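Local coordinates for protein acyl-CoA dehydrogenase FadE3 (Mycobacterium smegmatis, PDB 4IV6) that belongs to the acyl-CoA dehydrogenase family of flavoproteins and holds dihydroflavine-adenine dinucleotide in a four-chain assembly, at residues Glu119-Met124 with Ala161-Leu166; Leu98-Gly103 with Lys110-Met115. One frame throughout, in Å; residues are numbered along the deposited sequence.

Interaction 1: residues Glu119-Met124 with Ala161-Leu166. With FDA (dihydroflavine-adenine dinucleotide), chain D.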
ATOM      1  N   GLU B 119      16.828   1.556 -41.456  1.00 21.75           N
ATOM      2  CA  GLU B 119      17.696   0.682 -42.255  1.00 23.29           C
ATOM      3  C   GLU B 119      18.832   0.183 -41.370  1.00 22.48           C
ATOM      4  O   GLU B 119      19.196  -0.977 -41.444  1.00 21.39           O
ATOM      5  CB  GLU B 119      18.276   1.411 -43.468  1.00 25.22           C
ATOM      6  CG  GLU B 119      19.106   0.502 -44.370  1.00 27.92           C
ATOM      7  CD  GLU B 119      19.820   1.241 -45.493  1.00 30.20           C
ATOM      8  OE1 GLU B 119      19.303   2.258 -46.015  1.00 29.81           O
ATOM      9  OE2 GLU B 119      20.920   0.783 -45.855  1.00 33.04           O
ATOM     10  N   LEU B 120      19.367   1.082 -40.536  1.00 21.69           N
ATOM     11  CA  LEU B 120      20.264   0.698 -39.463  1.00 21.34           C
ATOM     12  C   LEU B 120      19.591   0.926 -38.122  1.00 20.31           C
ATOM     13  O   LEU B 120      19.107   2.010 -37.864  1.00 20.71           O
ATOM     14  CB  LEU B 120      21.536   1.516 -39.533  1.00 22.22           C
ATOM     15  CG  LEU B 120      22.509   1.366 -38.362  1.00 22.65           C
ATOM     16  CD1 LEU B 120      23.062  -0.031 -38.292  1.00 23.38           C
ATOM     17  CD2 LEU B 120      23.632   2.368 -38.538  1.00 23.86           C
ATOM     18  N   ARG B 121      19.616  -0.080 -37.262  1.00 19.28           N
ATOM     19  CA  ARG B 121      19.140   0.029 -35.900  1.00 18.56           C
ATOM     20  C   ARG B 121      20.278  -0.032 -34.883  1.00 18.24           C
ATOM     21  O   ARG B 121      21.300  -0.713 -35.099  1.00 17.72           O
ATOM     22  CB  ARG B 121      18.160  -1.090 -35.639  1.00 18.97           C
ATOM     23  CG  ARG B 121      16.804  -0.803 -36.271  1.00 19.41           C
ATOM     24  CD  ARG B 121      15.892  -1.987 -36.164  1.00 19.53           C
ATOM     25  NE  ARG B 121      15.520  -2.253 -34.798  1.00 19.27           N
ATOM     26  CZ  ARG B 121      14.877  -3.347 -34.417  1.00 19.33           C
ATOM     27  NH1 ARG B 121      14.510  -4.256 -35.322  1.00 20.30           N
ATOM     28  NH2 ARG B 121      14.573  -3.513 -33.141  1.00 19.20           N
ATOM     29  N   ALA B 122      20.102   0.689 -33.777  1.00 17.63           N
ATOM     30  CA  ALA B 122      21.093   0.750 -32.722  1.00 17.03           C
ATOM     31  C   ALA B 122      20.481   0.387 -31.393  1.00 16.77           C
ATOM     32  O   ALA B 122      19.274   0.562 -31.156  1.00 16.08           O
ATOM     33  CB  ALA B 122      21.738   2.135 -32.656  1.00 17.07           C
ATOM     34  N   THR B 123      21.339  -0.094 -30.494  1.00 16.18           N
ATOM     35  CA  THR B 123      20.920  -0.365 -29.130  1.00 15.69           C
ATOM     36  C   THR B 123      22.028   0.012 -28.148  1.00 15.68           C
ATOM     37  O   THR B 123      23.169   0.270 -28.565  1.00 15.12           O
ATOM     38  CB  THR B 123      20.518  -1.824 -28.970  1.00 15.34           C
ATOM     39  OG1 THR B 123      19.926  -2.033 -27.676  1.00 15.39           O
ATOM     40  CG2 THR B 123      21.744  -2.743 -29.129  1.00 15.86           C
ATOM     41  N   MET B 124      21.683   0.059 -26.860  1.00 16.35           N
ATOM     42  CA  MET B 124      22.638   0.408 -25.788  1.00 17.43           C
ATOM     43  C   MET B 124      23.126  -0.832 -25.074  1.00 16.19           C
ATOM     44  O   MET B 124      22.310  -1.585 -24.586  1.00 15.72           O
ATOM     45  CB  MET B 124      21.973   1.234 -24.685  1.00 19.69           C
ATOM     46  CG  MET B 124      21.456   2.597 -25.064  1.00 22.44           C
ATOM     47  SD  MET B 124      22.772   3.740 -25.520  1.00 27.07           S
ATOM     48  CE  MET B 124      23.831   3.637 -24.099  1.00 26.30           C
ATOM     49  N   ALA B 161      19.778  -6.794 -29.699  1.00 17.05           N
ATOM     50  CA  ALA B 161      21.178  -6.966 -30.070  1.00 17.05           C
ATOM     51  C   ALA B 161      21.421  -7.652 -31.403  1.00 17.63           C
ATOM     52  O   ALA B 161      22.447  -7.393 -32.044  1.00 17.39           O
ATOM     53  CB  ALA B 161      21.928  -7.704 -28.970  1.00 17.39           C
ATOM     54  N   ARG B 162      20.524  -8.531 -31.816  1.00 19.08           N
ATOM     55  CA  ARG B 162      20.675  -9.284 -33.065  1.00 21.88           C
ATOM     56  C   ARG B 162      20.264  -8.412 -34.266  1.00 21.73           C
ATOM     57  O   ARG B 162      20.956  -8.345 -35.277  1.00 20.84           O
ATOM     58  CB  ARG B 162      19.819 -10.560 -33.010  1.00 25.60           C
ATOM     59  CG  ARG B 162      20.167 -11.630 -34.032  1.00 31.04           C
ATOM     60  CD  ARG B 162      19.447 -12.973 -33.815  1.00 34.40           C
ATOM     61  NE  ARG B 162      19.578 -13.523 -32.443  1.00 35.09           N
ATOM     62  CZ  ARG B 162      20.671 -14.100 -31.940  1.00 36.74           C
ATOM     63  NH1 ARG B 162      21.800 -14.216 -32.649  1.00 38.34           N
ATOM     64  NH2 ARG B 162      20.650 -14.570 -30.702  1.00 36.82           N
ATOM     65  N   ARG B 163      19.147  -7.721 -34.123  1.00 21.76           N
ATOM     66  CA  ARG B 163      18.598  -6.888 -35.200  1.00 22.27           C
ATOM     67  C   ARG B 163      19.333  -5.539 -35.319  1.00 20.77           C
ATOM     68  O   ARG B 163      19.205  -4.879 -36.334  1.00 20.70           O
ATOM     69  CB  ARG B 163      17.108  -6.601 -34.964  1.00 23.97           C
ATOM     70  CG  ARG B 163      16.118  -7.782 -34.856  1.00 26.71           C
ATOM     71  CD  ARG B 163      16.494  -8.932 -35.720  1.00 27.99           C
ATOM     72  NE  ARG B 163      15.532 -10.027 -35.910  1.00 30.41           N
ATOM     73  CZ  ARG B 163      15.108 -10.950 -35.029  1.00 31.22           C
ATOM     74  NH1 ARG B 163      15.355 -10.909 -33.700  1.00 29.61           N
ATOM     75  NH2 ARG B 163      14.336 -11.925 -35.512  1.00 31.97           N
ATOM     76  N   SER B 164      20.070  -5.118 -34.277  1.00 18.93           N
ATOM     77  CA  SER B 164      20.787  -3.851 -34.286  1.00 18.90           C
ATOM     78  C   SER B 164      22.230  -4.030 -34.751  1.00 19.92           C
ATOM     79  O   SER B 164      23.003  -4.767 -34.127  1.00 20.60           O
ATOM     80  CB  SER B 164      20.809  -3.209 -32.900  1.00 18.29           C
ATOM     81  OG  SER B 164      19.503  -2.915 -32.462  1.00 18.90           O
ATOM     82  N   ASP B 165      22.615  -3.345 -35.815  1.00 19.89           N
ATOM     83  CA  ASP B 165      23.991  -3.465 -36.262  1.00 21.02           C
ATOM     84  C   ASP B 165      24.926  -2.333 -35.819  1.00 19.48           C
ATOM     85  O   ASP B 165      26.080  -2.299 -36.241  1.00 18.57           O
ATOM     86  CB  ASP B 165      24.016  -3.691 -37.761  1.00 23.40           C
ATOM     87  CG  ASP B 165      23.596  -5.120 -38.122  1.00 24.84           C
ATOM     88  OD1 ASP B 165      23.464  -5.988 -37.212  1.00 25.69           O
ATOM     89  OD2 ASP B 165      23.403  -5.384 -39.306  1.00 29.15           O
ATOM     90  N   LEU B 166      24.438  -1.438 -34.959  1.00 18.21           N
ATOM     91  CA  LEU B 166      25.320  -0.526 -34.212  1.00 17.84           C
ATOM     92  C   LEU B 166      24.990  -0.634 -32.743  1.00 17.57           C
ATOM     93  O   LEU B 166      23.834  -0.558 -32.356  1.00 17.51           O
ATOM     94  CB  LEU B 166      25.151   0.912 -34.662  1.00 18.52           C
ATOM     95  CG  LEU B 166      26.027   1.970 -33.977  1.00 18.92           C
ATOM     96  CD1 LEU B 166      27.487   1.778 -34.346  1.00 19.25           C
ATOM     97  CD2 LEU B 166      25.545   3.341 -34.372  1.00 19.94           C
TER
HETATM   98  PA  FDA D 401      21.566  -5.904  -9.636  1.00 14.23           P
HETATM   99  O1A FDA D 401      22.340  -4.626  -9.844  1.00 15.33           O
HETATM  100  O2A FDA D 401      22.286  -7.212  -9.455  1.00 14.80           O
HETATM  101  O5B FDA D 401      20.575  -5.674  -8.399  1.00 14.37           O
HETATM  102  C5B FDA D 401      19.822  -6.745  -7.783  1.00 13.47           C
HETATM  103  C4B FDA D 401      18.913  -6.151  -6.692  1.00 13.23           C
HETATM  104  O4B FDA D 401      19.668  -5.359  -5.755  1.00 12.66           O
HETATM  105  C3B FDA D 401      17.883  -5.199  -7.260  1.00 12.76           C
HETATM  106  O3B FDA D 401      16.720  -5.198  -6.404  1.00 12.39           O
HETATM  107  C2B FDA D 401      18.613  -3.874  -7.211  1.00 12.90           C
HETATM  108  O2B FDA D 401      17.766  -2.729  -7.215  1.00 12.76           O
HETATM  109  C1B FDA D 401      19.290  -3.996  -5.867  1.00 12.61           C
HETATM  110  N9A FDA D 401      20.478  -3.111  -5.718  1.00 13.42           N
HETATM  111  C8A FDA D 401      21.664  -3.275  -6.346  1.00 12.79           C
HETATM  112  N7A FDA D 401      22.535  -2.325  -5.950  1.00 13.20           N
HETATM  113  C5A FDA D 401      21.882  -1.539  -5.061  1.00 13.13           C
HETATM  114  C6A FDA D 401      22.196  -0.363  -4.267  1.00 13.43           C
HETATM  115  N6A FDA D 401      23.414   0.175  -4.349  1.00 14.22           N
HETATM  116  N1A FDA D 401      21.259   0.182  -3.460  1.00 13.64           N
HETATM  117  C2A FDA D 401      20.043  -0.378  -3.351  1.00 13.53           C
HETATM  118  N3A FDA D 401      19.668  -1.467  -4.059  1.00 12.71           N
HETATM  119  C4A FDA D 401      20.538  -2.076  -4.891  1.00 12.82           C
HETATM  120  N1  FDA D 401      20.606  -3.399 -20.122  1.00 15.09           N
HETATM  121  C2  FDA D 401      21.254  -2.836 -21.138  1.00 14.85           C
HETATM  122  O2  FDA D 401      22.402  -2.391 -20.949  1.00 14.29           O
HETATM  123  N3  FDA D 401      20.709  -2.734 -22.363  1.00 15.31           N
HETATM  124  C4  FDA D 401      19.498  -3.191 -22.682  1.00 15.19           C
HETATM  125  O4  FDA D 401      19.047  -3.095 -23.856  1.00 14.92           O
HETATM  126  C4X FDA D 401      18.701  -3.804 -21.601  1.00 14.68           C
HETATM  127  N5  FDA D 401      17.474  -4.332 -21.796  1.00 14.90           N
HETATM  128  C5X FDA D 401      16.989  -5.240 -20.912  1.00 13.83           C
HETATM  129  C6  FDA D 401      15.952  -6.114 -21.260  1.00 13.99           C
HETATM  130  C7  FDA D 401      15.425  -7.023 -20.343  1.00 14.41           C
HETATM  131  C7M FDA D 401      14.332  -7.981 -20.744  1.00 14.88           C
HETATM  132  C8  FDA D 401      15.929  -7.055 -19.027  1.00 14.87           C
HETATM  133  C8M FDA D 401      15.420  -7.996 -17.960  1.00 15.57           C
HETATM  134  C9  FDA D 401      16.961  -6.196 -18.685  1.00 14.53           C
HETATM  135  C9A FDA D 401      17.512  -5.300 -19.616  1.00 14.02           C
HETATM  136  N10 FDA D 401      18.586  -4.470 -19.234  1.00 14.95           N
HETATM  137  C10 FDA D 401      19.355  -3.909 -20.278  1.00 14.81           C
HETATM  138  C1' FDA D 401      19.315  -4.844 -18.016  1.00 15.16           C
HETATM  139  C2' FDA D 401      18.766  -4.002 -16.885  1.00 17.03           C
HETATM  140  O2' FDA D 401      19.095  -2.624 -17.060  1.00 16.09           O
HETATM  141  C3' FDA D 401      19.328  -4.541 -15.569  1.00 18.50           C
HETATM  142  O3' FDA D 401      18.623  -5.737 -15.253  1.00 21.52           O
HETATM  143  C4' FDA D 401      19.193  -3.575 -14.416  1.00 19.76           C
HETATM  144  O4' FDA D 401      20.269  -2.636 -14.572  1.00 21.66           O
HETATM  145  C5' FDA D 401      19.380  -4.272 -13.056  1.00 19.48           C
HETATM  146  O5' FDA D 401      20.566  -5.032 -13.103  1.00 18.68           O
HETATM  147  P   FDA D 401      20.825  -6.391 -12.331  1.00 18.24           P
HETATM  148  O1P FDA D 401      22.303  -6.637 -12.556  1.00 17.93           O
HETATM  149  O2P FDA D 401      19.842  -7.414 -12.787  1.00 21.26           O
HETATM  150  O3P FDA D 401      20.479  -5.990 -10.807  1.00 16.43           O
HETATM  151  O   HOH W   1      16.954  -1.501 -32.245  1.00 17.40           O
HETATM  152  O   HOH W   2      20.586  -2.840 -37.838  1.00 20.60           O
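A122 and L166 form a parallel beta bridge between strands 122-125 and 166-172. L166 N donates to R121 O at 3.2 Å, in the carbonyl plane. L166 O accepts a hydrogen bond from T123 N at 3.1 Å. The same oxygen also receives a CA-H...O contact from A122. CB of A122 and CB of L166 lie on one face of the sheet, 4.1 Å apart. With CG anti to its N (chi1 172°), L120 brings CD1 across to D165 CB at 3.8 Å; CD1 also lies 4.3 Å from L166 CB.

R121 and R163 lie side by side and point the same way, their guanidinium planes 17° apart. CB of R163 sits over one face of the R121 guanidinium, 3.5 Å from NH1. The charged ends lead to different partners: R121 NH2 bonds to A88 O, and R163 forms a salt bridge with E210.

Two waters join the segments. Water 1 accepts from R121 NE and donates to S164 OG, 2.9 Å away. Water 2 accepts from R121 N and D165 N and donates to R163 O. Outside the segments, S164 OG bonds to N160 O and T123 OG1 to S159 O, which ties both hydroxyls to the chain just before A161.

Two residues beyond A122, M124 O accepts a hydrogen bond from N3 of dihydroflavine-adenine dinucleotide at 3.0 Å, with a nearly straight N-H...O angle of 174°. The bridged backbone thus leads straight to a carbonyl that takes the flavin N-H, and the pairing probably helps to position it.

Interaction 2: residues Leu98-Gly103 with Lys110-Met115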
ATOM      1  N   LEU B  98      22.441  10.396 -28.205  1.00 19.39           N
ATOM      2  CA  LEU B  98      23.857  10.454 -27.875  1.00 19.79           C
ATOM      3  C   LEU B  98      24.724  10.918 -29.064  1.00 20.06           C
ATOM      4  O   LEU B  98      25.651  11.718 -28.890  1.00 19.73           O
ATOM      5  CB  LEU B  98      24.366   9.109 -27.381  1.00 19.35           C
ATOM      6  CG  LEU B  98      23.793   8.673 -26.043  1.00 19.37           C
ATOM      7  CD1 LEU B  98      24.343   7.303 -25.691  1.00 19.06           C
ATOM      8  CD2 LEU B  98      24.077   9.693 -24.954  1.00 20.01           C
ATOM      9  N   LEU B  99      24.417  10.410 -30.251  1.00 19.50           N
ATOM     10  CA  LEU B  99      25.100  10.835 -31.466  1.00 20.30           C
ATOM     11  C   LEU B  99      24.903  12.327 -31.711  1.00 20.96           C
ATOM     12  O   LEU B  99      25.859  13.045 -31.984  1.00 21.64           O
ATOM     13  CB  LEU B  99      24.600  10.044 -32.679  1.00 20.40           C
ATOM     14  CG  LEU B  99      25.242   8.676 -32.936  1.00 20.80           C
ATOM     15  CD1 LEU B  99      24.375   7.835 -33.867  1.00 20.94           C
ATOM     16  CD2 LEU B  99      26.623   8.858 -33.545  1.00 21.71           C
ATOM     17  N   LEU B 100      23.670  12.803 -31.611  1.00 20.87           N
ATOM     18  CA  LEU B 100      23.430  14.224 -31.795  1.00 21.43           C
ATOM     19  C   LEU B 100      24.158  15.056 -30.743  1.00 21.60           C
ATOM     20  O   LEU B 100      24.757  16.051 -31.084  1.00 21.82           O
ATOM     21  CB  LEU B 100      21.957  14.517 -31.757  1.00 21.85           C
ATOM     22  CG  LEU B 100      21.261  14.028 -33.028  1.00 22.23           C
ATOM     23  CD1 LEU B 100      19.789  13.850 -32.724  1.00 22.31           C
ATOM     24  CD2 LEU B 100      21.480  14.987 -34.189  1.00 22.95           C
ATOM     25  N   LEU B 101      24.132  14.631 -29.487  1.00 21.23           N
ATOM     26  CA  LEU B 101      24.731  15.434 -28.400  1.00 22.04           C
ATOM     27  C   LEU B 101      26.246  15.455 -28.421  1.00 21.93           C
ATOM     28  O   LEU B 101      26.850  16.487 -28.167  1.00 22.23           O
ATOM     29  CB  LEU B 101      24.259  14.941 -27.013  1.00 22.06           C
ATOM     30  CG  LEU B 101      22.787  15.206 -26.647  1.00 22.71           C
ATOM     31  CD1 LEU B 101      22.476  14.669 -25.253  1.00 22.84           C
ATOM     32  CD2 LEU B 101      22.442  16.686 -26.723  1.00 24.05           C
ATOM     33  N   PHE B 102      26.852  14.316 -28.752  1.00 21.30           N
ATOM     34  CA  PHE B 102      28.259  14.059 -28.507  1.00 21.46           C
ATOM     35  C   PHE B 102      29.076  13.588 -29.739  1.00 21.71           C
ATOM     36  O   PHE B 102      30.297  13.571 -29.703  1.00 21.83           O
ATOM     37  CB  PHE B 102      28.361  12.990 -27.384  1.00 20.51           C
ATOM     38  CG  PHE B 102      27.667  13.382 -26.091  1.00 20.44           C
ATOM     39  CD1 PHE B 102      28.077  14.488 -25.367  1.00 21.22           C
ATOM     40  CD2 PHE B 102      26.619  12.643 -25.601  1.00 20.46           C
ATOM     41  CE1 PHE B 102      27.447  14.861 -24.187  1.00 21.55           C
ATOM     42  CE2 PHE B 102      25.977  12.990 -24.409  1.00 20.86           C
ATOM     43  CZ  PHE B 102      26.397  14.101 -23.697  1.00 21.28           C
ATOM     44  N   GLY B 103      28.421  13.145 -30.802  1.00 21.62           N
ATOM     45  CA  GLY B 103      29.141  12.587 -31.922  1.00 22.08           C
ATOM     46  C   GLY B 103      29.880  13.643 -32.735  1.00 23.67           C
ATOM     47  O   GLY B 103      29.469  14.802 -32.793  1.00 22.78           O
ATOM     48  N   LYS B 110      27.676   9.387 -40.770  1.00 26.30           N
ATOM     49  CA  LYS B 110      27.815   7.970 -41.082  1.00 26.58           C
ATOM     50  C   LYS B 110      26.581   7.148 -40.696  1.00 25.02           C
ATOM     51  O   LYS B 110      26.196   6.230 -41.419  1.00 25.60           O
ATOM     52  CB  LYS B 110      29.021   7.413 -40.353  1.00 28.10           C
ATOM     53  CG  LYS B 110      29.180   5.925 -40.555  1.00 30.18           C
ATOM     54  CD  LYS B 110      30.526   5.462 -40.106  1.00 32.38           C
ATOM     55  CE  LYS B 110      30.809   4.154 -40.805  1.00 35.95           C
ATOM     56  NZ  LYS B 110      32.100   3.619 -40.327  1.00 39.21           N
ATOM     57  N   TYR B 111      25.979   7.477 -39.555  1.00 22.93           N
ATOM     58  CA  TYR B 111      24.965   6.627 -38.924  1.00 21.66           C
ATOM     59  C   TYR B 111      23.515   7.156 -38.915  1.00 20.94           C
ATOM     60  O   TYR B 111      22.581   6.385 -39.137  1.00 20.32           O
ATOM     61  CB  TYR B 111      25.389   6.340 -37.483  1.00 20.81           C
ATOM     62  CG  TYR B 111      26.616   5.468 -37.376  1.00 20.53           C
ATOM     63  CD1 TYR B 111      26.716   4.250 -38.089  1.00 20.56           C
ATOM     64  CD2 TYR B 111      27.665   5.822 -36.556  1.00 20.08           C
ATOM     65  CE1 TYR B 111      27.850   3.450 -37.993  1.00 20.77           C
ATOM     66  CE2 TYR B 111      28.796   5.025 -36.462  1.00 20.14           C
ATOM     67  CZ  TYR B 111      28.893   3.844 -37.178  1.00 20.49           C
ATOM     68  OH  TYR B 111      30.027   3.064 -37.054  1.00 20.74           O
ATOM     69  N   LEU B 112      23.325   8.455 -38.639  1.00 20.95           N
ATOM     70  CA  LEU B 112      21.979   9.012 -38.437  1.00 20.50           C
ATOM     71  C   LEU B 112      21.021   8.932 -39.625  1.00 20.83           C
ATOM     72  O   LEU B 112      19.823   8.676 -39.404  1.00 19.88           O
ATOM     73  CB  LEU B 112      22.027  10.449 -37.895  1.00 20.67           C
ATOM     74  CG  LEU B 112      22.568  10.614 -36.476  1.00 20.14           C
ATOM     75  CD1 LEU B 112      22.549  12.073 -36.059  1.00 20.65           C
ATOM     76  CD2 LEU B 112      21.766   9.790 -35.481  1.00 19.78           C
ATOM     77  N   PRO B 113      21.516   9.109 -40.869  1.00 21.47           N
ATOM     78  CA  PRO B 113      20.566   8.966 -41.978  1.00 22.11           C
ATOM     79  C   PRO B 113      19.950   7.565 -42.119  1.00 22.27           C
ATOM     80  O   PRO B 113      18.741   7.450 -42.309  1.00 22.28           O
ATOM     81  CB  PRO B 113      21.401   9.370 -43.217  1.00 23.04           C
ATOM     82  CG  PRO B 113      22.427  10.311 -42.668  1.00 23.06           C
ATOM     83  CD  PRO B 113      22.803   9.655 -41.342  1.00 22.09           C
ATOM     84  N   ARG B 114      20.748   6.509 -41.981  1.00 22.49           N
ATOM     85  CA  ARG B 114      20.211   5.163 -42.045  1.00 22.71           C
ATOM     86  C   ARG B 114      19.482   4.767 -40.763  1.00 21.27           C
ATOM     87  O   ARG B 114      18.585   3.934 -40.793  1.00 21.13           O
ATOM     88  CB  ARG B 114      21.299   4.153 -42.336  1.00 24.73           C
ATOM     89  CG  ARG B 114      21.826   4.189 -43.756  1.00 26.89           C
ATOM     90  CD  ARG B 114      22.932   3.160 -43.874  1.00 29.68           C
ATOM     91  NE  ARG B 114      24.111   3.577 -43.110  1.00 31.68           N
ATOM     92  CZ  ARG B 114      24.981   2.750 -42.532  1.00 34.85           C
ATOM     93  NH1 ARG B 114      26.041   3.247 -41.876  1.00 35.30           N
ATOM     94  NH2 ARG B 114      24.797   1.432 -42.592  1.00 34.67           N
ATOM     95  N   MET B 115      19.847   5.368 -39.645  1.00 19.93           N
ATOM     96  CA  MET B 115      19.080   5.159 -38.407  1.00 19.29           C
ATOM     97  C   MET B 115      17.668   5.732 -38.502  1.00 19.40           C
ATOM     98  O   MET B 115      16.715   5.119 -38.050  1.00 19.83           O
ATOM     99  CB  MET B 115      19.812   5.738 -37.207  1.00 18.50           C
ATOM    100  CG  MET B 115      20.996   4.882 -36.797  1.00 18.54           C
ATOM    101  SD  MET B 115      21.973   5.592 -35.467  1.00 18.53           S
ATOM    102  CE  MET B 115      20.788   5.497 -34.128  1.00 18.59           C
TER
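L99 and L112 meet near the turn of a roughly antiparallel helix pair, a helical hairpin in the N-terminal domain of the acyl-CoA dehydrogenase fold. Helix 83-102 turns into helix 105-116 through a very short connection. The short axes come within 10.8 Å, with 146° between their directions.

The contact across the pair is apolar. The side chains of L99 and L112 overlap alongside, pointing opposite ways, and L99 CD1 meets L112 CD2 at 3.6 Å. The L99 methyl CD1 also touches M115 SD at 3.7 Å and Y111 CB at 4.0 Å, so one methyl group is shared by three residues of the second helix. M115 brings its sulfur there with an extended chi2 (175°). The other branch of L99, CD2, lies at the edge of the Y111 ring, near its plane. The aliphatic CG of K110 lies over the centre of one face of that ring. L112 uses both branches, because its CD1 reaches L100 CD2 at 3.6 Å. Further back on helix 83-102, M115 also touches V95 and S96; beyond the pair, L100 packs on P58 and L112 on Y61.

The polar bonds lie within the second helix or lead outside the pair. Y111 OH is hydrogen-bonded to E190. R114 NH1 donates to K110 O at 3.0 Å, with that oxygen at the edge of the guanidinium and almost in its plane.

In the fold
Interaction 2 and interaction 1 follow each other along the chain, with centres 13 Å apart. Helix 105-116 passes directly into the segment that leads to strand 122-125. At the join, L120 N and R114 O are 3.0 Å apart, a probable hydrogen bond, and L120 CD2 packs on Y111 CD1 at 3.6 Å. M115 touches A122 and L98 touches M124, so both helices of the hairpin meet the strand. Interaction 1 reaches the flavin through M124, whereas the M115 side chain of interaction 2 stays about 14 Å from the bound dihydroflavine-adenine dinucleotide. The hairpin therefore packs directly on the strand that meets the flavin, while its M115 lies well away from the ligand.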